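Local coordinates for transcriptional regulator ZitR (Lactococcus lactis subsp. cremoris, PDB 6FI9), which represses the zit zinc-uptake operon when zinc is present, binding as a homodimer to two palindromic operator sites that overlap the promoter boxes, at residues Q38-I41 against L42-A46; L95-K98 against A99-V102; A107-H110 against E111-L114. The protein carries 3 engineered substitutions. All coordinates share one frame; numbering follows the deposited sequence.

Interaction 1: residues Q38-I41 against L42-A46; sequences QEHI and LMILA. With ZN (zinc ion), chain J.
In helix 36-47, which supplies ligands to both zinc sites of the chain, His-40 and Met-43 stand about one turn apart with their side chains slanted across each other. SD of Met-43 lies 3.7 Å from ND1 of His-40 and 4.6 Å from the centre of its ring, an oblique sulfur-aromatic contact. Met-43 sets off with CG anti to the backbone N (chi1 -174°), and this extended chain carries the polarisable sulfur out to the imidazole. Ile-44 meets the same ring from another direction: its chain crosses that of His-40 at about a right angle and brings CG2 to 3.9 Å from NE2. The histidine that both residues touch belongs to a zinc site with Glu-22, His-106 and His-110. Glu-39, the residue before it, serves the second site. Its extended chain carries OE1 to 2.3 Å from the other zinc ion, whose site also includes Cys-28 and Glu-105. The helix is part of the winged helix-turn-helix domain of the MarR family, and on another of its faces apolar side chains meet. There Ile-41 and Leu-45 lie side by side, pointing the same way, with CG2 of Ile-41 3.7 Å from CD1 of Leu-45; beta-branched isoleucine gives a broad flank that Ile-55, Leu-59 and Leu-73 of helices 52-59 and 63-75 cover. Regular helical bonds run beneath, from Met-43 N to Glu-39 O, Ile-44 N to His-40 O and Leu-45 N to Ile-41 O, each 3.2 Å long.

Interaction 2: residues L95-K98 against A99-V102; sequences LTEK and AIPV
Leu-95 reaches over the turn that leads into helix 100-122 and rests its branched end on Ala-99 and Ile-100. Its CG is 3.8 Å from CB of Ala-99, while the two methyls divide the work: CD1 stays with that same methyl and CD2 passes to CG1 of Ile-100 at 4.1 Å. The leucine and isoleucine chains meet at a slant rather than running along one another. Alanine suits the middle of this contact because its single methyl is small enough for the branched end of leucine to come close to the turn. Ile-100 and Glu-97, by contrast, lie side by side and point the same way. A bend at chi2 (-68°) folds the glutamate back along its neighbour, bringing OE2 to 3.4 Å from CD1 of Ile-100, a van der Waals contact made on the exposed side. Only a weak hydrogen bond, 3.5 Å from Ala-99 N to Thr-96 O, spans the turn. Pro-101 fits the start of a helix, where a residue without an N-H costs no backbone bond; its CD sits 3.7 Å from Lys-98 O. The turn is tied to the chain just before strand 79-82: Thr-96 OG1 bonds chiefly to Leu-78 O, with Glu-77 O a second partner, and Lys-98 NZ to Gln-76 O. It thus joins the end of strand 92-95, part of the two-stranded wing, to helix 100-122, with Leu-95 and Ala-99 packed against Leu-42 of helix 36-47.

Interaction 3: residues A107-H110 against E111-L114; sequences AAHH and EKTL. With ZN (zinc ion), chain I.
Thr-113 folds its hydroxyl back onto His-109 one turn earlier, and this is the close-knit part of the contact. OG1 donates to His-109 O at 2.7 Å, approaching almost head-on to the carbonyl with a C=O...O angle of 163°. Thr-113 N reaches the same oxygen at 3.3 Å from well above the carbonyl plane (44° out of it), so one acceptor is gripped by two donors of a single residue. The first torsion, chi1 -54°, places OG1 beside its own backbone N, and a buried threonine thereby satisfies its hydroxyl within the helix. His-109 is buried too, and both residues touch Leu-24. Farther out the fit is looser. The side chain of Lys-112 runs at a slant to that of His-109 and brings NZ to 4.0 Å from CD2; its ammonium group makes a long, weak ion pair with Glu-29. Glu-111 and Ala-108 lie on the solvent side; of the Glu-111 side chain, CB alone stays near the earlier turn, 3.7 Å from Ala-107 O, and the extended chain leads outward, where Arg-3 of the second subunit packs on it. Leu-114 touches that same arginine while setting CD1 3.6 Å from His-110 O. His-110 sends its ring to the metal, where NE2 binds a zinc ion at 2.0 Å. Glu-22 and His-106 are bound to this ion as well, and His-40 belongs to the site. Two histidines four residues apart on one face, His-106 and His-110, form the familiar HxxxH zinc-binding arrangement of a helix.

Interactions 1 and 2, with centres about 9 Å apart, share an apolar seam: Ala-46 CB is 3.8 Å from Leu-95 CD2, and Glu-39 CG is 3.9 Å from Val-102 CG1, close to the zinc ion that Glu-39 binds. Interaction 3 lies about 14 Å from interaction 1 between centres, yet meets it at the other zinc, where His-40 ND1 is 3.6 Å from His-110 NE2 and Met-43 SD is 3.7 Å from His-110 CD2. Interactions 2 and 3 both use helix 100-122 without touching. Residues 38-46 therefore bridge the wing side of the DNA-binding domain to both metal sites, consistent with zinc-dependent operator binding.

Interaction 1: residues Q38-I41 against L42-A46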
ATOM      1  N   GLN A  38      14.219  -7.163  -5.053  1.00119.41           N
ATOM      2  CA  GLN A  38      15.453  -7.724  -5.617  1.00121.19           C
ATOM      3  C   GLN A  38      16.685  -6.851  -5.344  1.00123.60           C
ATOM      4  O   GLN A  38      17.725  -7.379  -4.939  1.00123.91           O
ATOM      5  CB  GLN A  38      15.300  -7.992  -7.123  1.00125.01           C
ATOM      6  CG  GLN A  38      14.637  -9.324  -7.436  1.00143.46           C
ATOM      7  CD  GLN A  38      14.463  -9.512  -8.920  1.00170.33           C
ATOM      8  OE1 GLN A  38      13.643  -8.852  -9.569  1.00164.90           O
ATOM      9  NE2 GLN A  38      15.234 -10.423  -9.493  1.00169.81           N
ATOM     10  N   GLU A  39      16.560  -5.523  -5.549  1.00117.63           N
ATOM     11  CA  GLU A  39      17.646  -4.574  -5.309  1.00116.16           C
ATOM     12  C   GLU A  39      17.917  -4.428  -3.820  1.00114.85           C
ATOM     13  O   GLU A  39      19.075  -4.321  -3.416  1.00114.15           O
ATOM     14  CB  GLU A  39      17.347  -3.221  -5.962  1.00117.43           C
ATOM     15  CG  GLU A  39      17.795  -3.164  -7.413  1.00132.79           C
ATOM     16  CD  GLU A  39      17.655  -1.826  -8.112  1.00161.01           C
ATOM     17  OE1 GLU A  39      18.034  -0.792  -7.513  1.00156.38           O
ATOM     18  OE2 GLU A  39      17.189  -1.815  -9.275  1.00161.65           O
ATOM     19  N   HIS A  40      16.850  -4.474  -3.005  1.00108.01           N
ATOM     20  CA  HIS A  40      16.953  -4.370  -1.553  1.00105.48           C
ATOM     21  C   HIS A  40      17.652  -5.585  -0.939  1.00108.15           C
ATOM     22  O   HIS A  40      18.383  -5.427   0.041  1.00107.14           O
ATOM     23  CB  HIS A  40      15.581  -4.109  -0.907  1.00104.49           C
ATOM     24  CG  HIS A  40      15.667  -3.796   0.554  1.00106.21           C
ATOM     25  ND1 HIS A  40      16.194  -2.600   1.004  1.00107.28           N
ATOM     26  CD2 HIS A  40      15.328  -4.555   1.619  1.00107.16           C
ATOM     27  CE1 HIS A  40      16.152  -2.667   2.324  1.00105.69           C
ATOM     28  NE2 HIS A  40      15.639  -3.825   2.740  1.00105.92           N
ATOM     29  N   ILE A  41      17.455  -6.788  -1.526  1.00104.71           N
ATOM     30  CA  ILE A  41      18.108  -8.018  -1.067  1.00105.09           C
ATOM     31  C   ILE A  41      19.634  -7.839  -1.189  1.00110.33           C
ATOM     32  O   ILE A  41      20.365  -8.188  -0.263  1.00109.59           O
ATOM     33  CB  ILE A  41      17.558  -9.278  -1.804  1.00109.61           C
ATOM     34  CG1 ILE A  41      16.099  -9.559  -1.401  1.00108.84           C
ATOM     35  CG2 ILE A  41      18.418 -10.520  -1.535  1.00111.77           C
ATOM     36  CD1 ILE A  41      15.234 -10.271  -2.455  1.00119.60           C
ATOM     37  N   LEU A  42      20.094  -7.224  -2.299  1.00108.20           N
ATOM     38  CA  LEU A  42      21.511  -6.938  -2.556  1.00109.15           C
ATOM     39  C   LEU A  42      22.079  -5.937  -1.546  1.00110.43           C
ATOM     40  O   LEU A  42      23.239  -6.055  -1.154  1.00110.34           O
ATOM     41  CB  LEU A  42      21.714  -6.403  -3.987  1.00110.88           C
ATOM     42  CG  LEU A  42      21.274  -7.295  -5.148  1.00117.68           C
ATOM     43  CD1 LEU A  42      21.126  -6.484  -6.419  1.00118.94           C
ATOM     44  CD2 LEU A  42      22.245  -8.444  -5.363  1.00122.45           C
ATOM     45  N   MET A  43      21.251  -4.963  -1.125  1.00104.78           N
ATOM     46  CA  MET A  43      21.600  -3.916  -0.168  1.00103.37           C
ATOM     47  C   MET A  43      21.924  -4.487   1.226  1.00107.90           C
ATOM     48  O   MET A  43      22.966  -4.140   1.785  1.00107.54           O
ATOM     49  CB  MET A  43      20.475  -2.866  -0.111  1.00103.84           C
ATOM     50  CG  MET A  43      20.790  -1.660   0.733  1.00106.16           C
ATOM     51  SD  MET A  43      19.319  -0.644   0.967  1.00108.09           S
ATOM     52  CE  MET A  43      19.768   0.174   2.472  1.00104.28           C
ATOM     53  N   ILE A  44      21.039  -5.360   1.770  1.00105.00           N
ATOM     54  CA  ILE A  44      21.206  -5.994   3.091  1.00104.75           C
ATOM     55  C   ILE A  44      22.332  -7.038   3.091  1.00112.20           C
ATOM     56  O   ILE A  44      22.951  -7.263   4.131  1.00111.13           O
ATOM     57  CB  ILE A  44      19.884  -6.561   3.695  1.00106.57           C
ATOM     58  CG1 ILE A  44      19.184  -7.569   2.756  1.00107.65           C
ATOM     59  CG2 ILE A  44      18.941  -5.433   4.118  1.00106.09           C
ATOM     60  CD1 ILE A  44      18.481  -8.709   3.465  1.00113.61           C
ATOM     61  N   LEU A  45      22.596  -7.663   1.925  1.00112.70           N
ATOM     62  CA  LEU A  45      23.660  -8.659   1.752  1.00115.18           C
ATOM     63  C   LEU A  45      25.048  -8.016   1.651  1.00120.75           C
ATOM     64  O   LEU A  45      26.049  -8.681   1.924  1.00121.79           O
ATOM     65  CB  LEU A  45      23.397  -9.554   0.527  1.00117.18           C
ATOM     66  CG  LEU A  45      22.376 -10.675   0.707  1.00122.02           C
ATOM     67  CD1 LEU A  45      21.971 -11.248  -0.622  1.00123.96           C
ATOM     68  CD2 LEU A  45      22.918 -11.784   1.584  1.00125.48           C
ATOM     69  N   ALA A  46      25.101  -6.728   1.254  1.00117.03           N
ATOM     70  CA  ALA A  46      26.335  -5.955   1.114  1.00117.87           C
ATOM     71  C   ALA A  46      26.981  -5.689   2.475  1.00120.50           C
ATOM     72  O   ALA A  46      28.182  -5.915   2.632  1.00121.44           O
ATOM     73  CB  ALA A  46      26.048  -4.641   0.402  1.00118.38           C
TER
HETATM   74 ZN    ZN J 202      18.085   1.488  -6.994  1.00121.06          ZN

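Interaction 2: residues L95-K98 against A99-V102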
ATOM      1  N   LEU A  95      27.655 -11.560  -1.552  1.00118.19           N
ATOM      2  CA  LEU A  95      27.519 -10.609  -2.651  1.00118.10           C
ATOM      3  C   LEU A  95      28.733 -10.661  -3.583  1.00123.91           C
ATOM      4  O   LEU A  95      29.872 -10.720  -3.111  1.00124.48           O
ATOM      5  CB  LEU A  95      27.317  -9.187  -2.091  1.00115.71           C
ATOM      6  CG  LEU A  95      26.550  -8.215  -2.974  1.00119.57           C
ATOM      7  CD1 LEU A  95      25.052  -8.409  -2.830  1.00117.87           C
ATOM      8  CD2 LEU A  95      26.912  -6.785  -2.642  1.00120.76           C
ATOM      9  N   THR A  96      28.486 -10.647  -4.904  1.00121.14           N
ATOM     10  CA  THR A  96      29.551 -10.663  -5.913  1.00123.69           C
ATOM     11  C   THR A  96      30.023  -9.227  -6.201  1.00126.41           C
ATOM     12  O   THR A  96      29.433  -8.274  -5.683  1.00123.92           O
ATOM     13  CB  THR A  96      29.108 -11.411  -7.192  1.00133.83           C
ATOM     14  OG1 THR A  96      28.088 -10.671  -7.865  1.00130.77           O
ATOM     15  CG2 THR A  96      28.649 -12.841  -6.923  1.00133.65           C
ATOM     16  N   GLU A  97      31.076  -9.072  -7.029  1.00124.24           N
ATOM     17  CA  GLU A  97      31.621  -7.762  -7.400  1.00123.51           C
ATOM     18  C   GLU A  97      30.702  -7.029  -8.374  1.00124.76           C
ATOM     19  O   GLU A  97      30.736  -5.800  -8.438  1.00123.31           O
ATOM     20  CB  GLU A  97      33.041  -7.888  -7.972  1.00128.51           C
ATOM     21  CG  GLU A  97      34.064  -8.477  -7.010  1.00142.58           C
ATOM     22  CD  GLU A  97      34.438  -7.630  -5.807  1.00167.88           C
ATOM     23  OE1 GLU A  97      34.951  -6.505  -6.005  1.00167.17           O
ATOM     24  OE2 GLU A  97      34.227  -8.099  -4.664  1.00163.10           O
ATOM     25  N   LYS A  98      29.875  -7.795  -9.117  1.00121.00           N
ATOM     26  CA  LYS A  98      28.902  -7.310 -10.101  1.00120.44           C
ATOM     27  C   LYS A  98      27.731  -6.583  -9.421  1.00120.45           C
ATOM     28  O   LYS A  98      27.172  -5.647  -9.999  1.00119.73           O
ATOM     29  CB  LYS A  98      28.364  -8.495 -10.927  1.00124.64           C
ATOM     30  CG  LYS A  98      27.760  -8.116 -12.273  1.00136.96           C
ATOM     31  CD  LYS A  98      26.405  -8.770 -12.475  1.00144.44           C
ATOM     32  CE  LYS A  98      25.730  -8.311 -13.745  1.00157.23           C
ATOM     33  NZ  LYS A  98      24.280  -8.650 -13.762  1.00164.14           N
ATOM     34  N   ALA A  99      27.356  -7.032  -8.207  1.00113.77           N
ATOM     35  CA  ALA A  99      26.243  -6.494  -7.435  1.00109.71           C
ATOM     36  C   ALA A  99      26.581  -5.277  -6.574  1.00111.26           C
ATOM     37  O   ALA A  99      25.681  -4.489  -6.287  1.00108.42           O
ATOM     38  CB  ALA A  99      25.643  -7.587  -6.579  1.00109.21           C
ATOM     39  N   ILE A 100      27.865  -5.116  -6.174  1.00109.33           N
ATOM     40  CA  ILE A 100      28.373  -4.032  -5.312  1.00108.40           C
ATOM     41  C   ILE A 100      27.841  -2.620  -5.735  1.00112.58           C
ATOM     42  O   ILE A 100      27.296  -1.952  -4.855  1.00110.44           O
ATOM     43  CB  ILE A 100      29.928  -4.084  -5.149  1.00113.58           C
ATOM     44  CG1 ILE A 100      30.332  -5.286  -4.257  1.00114.06           C
ATOM     45  CG2 ILE A 100      30.508  -2.766  -4.590  1.00113.83           C
ATOM     46  CD1 ILE A 100      31.824  -5.663  -4.241  1.00124.52           C
ATOM     47  N   PRO A 101      27.910  -2.147  -7.011  1.00111.46           N
ATOM     48  CA  PRO A 101      27.368  -0.806  -7.315  1.00110.61           C
ATOM     49  C   PRO A 101      25.847  -0.688  -7.209  1.00112.69           C
ATOM     50  O   PRO A 101      25.348   0.398  -6.907  1.00111.12           O
ATOM     51  CB  PRO A 101      27.858  -0.532  -8.746  1.00115.10           C
ATOM     52  CG  PRO A 101      28.917  -1.558  -9.014  1.00121.99           C
ATOM     53  CD  PRO A 101      28.510  -2.750  -8.218  1.00116.25           C
ATOM     54  N   VAL A 102      25.118  -1.801  -7.453  1.00109.06           N
ATOM     55  CA  VAL A 102      23.649  -1.876  -7.400  1.00106.86           C
ATOM     56  C   VAL A 102      23.158  -1.690  -5.960  1.00106.26           C
ATOM     57  O   VAL A 102      22.194  -0.954  -5.728  1.00103.81           O
ATOM     58  CB  VAL A 102      23.091  -3.177  -8.039  1.00112.25           C
ATOM     59  CG1 VAL A 102      21.584  -3.074  -8.278  1.00110.77           C
ATOM     60  CG2 VAL A 102      23.821  -3.523  -9.337  1.00115.25           C
TER

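Interaction 3: residues A107-H110 against E111-L114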
ATOM      1  N   ALA A 107      21.009   1.868  -1.457  1.00 83.33           N
ATOM      2  CA  ALA A 107      21.307   2.480  -0.164  1.00 82.19           C
ATOM      3  C   ALA A 107      21.273   4.010  -0.281  1.00 84.32           C
ATOM      4  O   ALA A 107      20.870   4.700   0.657  1.00 83.18           O
ATOM      5  CB  ALA A 107      22.669   2.016   0.322  1.00 84.25           C
ATOM      6  N   ALA A 108      21.672   4.523  -1.451  1.00 81.01           N
ATOM      7  CA  ALA A 108      21.651   5.942  -1.771  1.00 80.74           C
ATOM      8  C   ALA A 108      20.208   6.387  -2.070  1.00 81.76           C
ATOM      9  O   ALA A 108      19.831   7.491  -1.684  1.00 81.52           O
ATOM     10  CB  ALA A 108      22.550   6.219  -2.963  1.00 83.56           C
ATOM     11  N   HIS A 109      19.407   5.512  -2.729  1.00 75.79           N
ATOM     12  CA  HIS A 109      18.000   5.732  -3.085  1.00 73.75           C
ATOM     13  C   HIS A 109      17.116   5.753  -1.833  1.00 78.81           C
ATOM     14  O   HIS A 109      16.093   6.432  -1.822  1.00 78.10           O
ATOM     15  CB  HIS A 109      17.523   4.665  -4.088  1.00 73.81           C
ATOM     16  CG  HIS A 109      16.245   4.984  -4.808  1.00 76.14           C
ATOM     17  ND1 HIS A 109      15.574   4.016  -5.531  1.00 77.86           N
ATOM     18  CD2 HIS A 109      15.565   6.152  -4.913  1.00 77.14           C
ATOM     19  CE1 HIS A 109      14.506   4.616  -6.037  1.00 76.77           C
ATOM     20  NE2 HIS A 109      14.457   5.900  -5.691  1.00 76.62           N
ATOM     21  N   HIS A 110      17.523   5.033  -0.773  1.00 76.91           N
ATOM     22  CA  HIS A 110      16.829   5.011   0.514  1.00 76.41           C
ATOM     23  C   HIS A 110      17.114   6.292   1.297  1.00 81.55           C
ATOM     24  O   HIS A 110      16.195   6.852   1.905  1.00 80.63           O
ATOM     25  CB  HIS A 110      17.220   3.778   1.335  1.00 77.25           C
ATOM     26  CG  HIS A 110      16.231   2.662   1.222  1.00 80.36           C
ATOM     27  ND1 HIS A 110      14.974   2.750   1.800  1.00 81.26           N
ATOM     28  CD2 HIS A 110      16.345   1.465   0.603  1.00 82.87           C
ATOM     29  CE1 HIS A 110      14.369   1.610   1.513  1.00 80.64           C
ATOM     30  NE2 HIS A 110      15.154   0.806   0.790  1.00 81.94           N
ATOM     31  N   GLU A 111      18.381   6.764   1.268  1.00 79.53           N
ATOM     32  CA  GLU A 111      18.783   7.996   1.940  1.00 79.77           C
ATOM     33  C   GLU A 111      18.257   9.212   1.186  1.00 81.23           C
ATOM     34  O   GLU A 111      18.047  10.250   1.804  1.00 81.16           O
ATOM     35  CB  GLU A 111      20.298   8.065   2.131  1.00 83.20           C
ATOM     36  CG  GLU A 111      20.694   8.911   3.331  1.00100.41           C
ATOM     37  CD  GLU A 111      22.103   8.683   3.842  1.00137.59           C
ATOM     38  OE1 GLU A 111      23.050   9.223   3.225  1.00149.97           O
ATOM     39  OE2 GLU A 111      22.262   7.975   4.864  1.00131.34           O
ATOM     40  N   LYS A 112      18.014   9.067  -0.138  1.00 76.12           N
ATOM     41  CA  LYS A 112      17.445  10.092  -1.025  1.00 75.50           C
ATOM     42  C   LYS A 112      15.982  10.340  -0.615  1.00 76.06           C
ATOM     43  O   LYS A 112      15.553  11.495  -0.518  1.00 76.84           O
ATOM     44  CB  LYS A 112      17.500   9.615  -2.492  1.00 78.36           C
ATOM     45  CG  LYS A 112      17.583  10.745  -3.525  1.00 94.44           C
ATOM     46  CD  LYS A 112      17.099  10.323  -4.922  1.00101.79           C
ATOM     47  CE  LYS A 112      18.140   9.608  -5.757  1.00106.60           C
ATOM     48  NZ  LYS A 112      17.524   8.955  -6.943  1.00111.09           N
ATOM     49  N   THR A 113      15.246   9.238  -0.331  1.00 68.10           N
ATOM     50  CA  THR A 113      13.843   9.222   0.077  1.00 64.99           C
ATOM     51  C   THR A 113      13.691   9.846   1.458  1.00 66.59           C
ATOM     52  O   THR A 113      12.797  10.663   1.666  1.00 65.41           O
ATOM     53  CB  THR A 113      13.300   7.790  -0.023  1.00 67.53           C
ATOM     54  OG1 THR A 113      13.550   7.309  -1.339  1.00 68.84           O
ATOM     55  CG2 THR A 113      11.812   7.695   0.261  1.00 63.43           C
ATOM     56  N   LEU A 114      14.569   9.474   2.394  1.00 63.04           N
ATOM     57  CA  LEU A 114      14.554  10.005   3.752  1.00 62.51           C
ATOM     58  C   LEU A 114      14.859  11.495   3.758  1.00 66.16           C
ATOM     59  O   LEU A 114      14.226  12.237   4.505  1.00 65.59           O
ATOM     60  CB  LEU A 114      15.552   9.251   4.629  1.00 62.56           C
ATOM     61  CG  LEU A 114      15.070   7.946   5.231  1.00 65.30           C
ATOM     62  CD1 LEU A 114      16.225   7.023   5.490  1.00 65.86           C
ATOM     63  CD2 LEU A 114      14.354   8.187   6.526  1.00 67.46           C
TER
HETATM   64 ZN    ZN I 201      14.786  -0.662  -0.466  1.00 94.40          ZN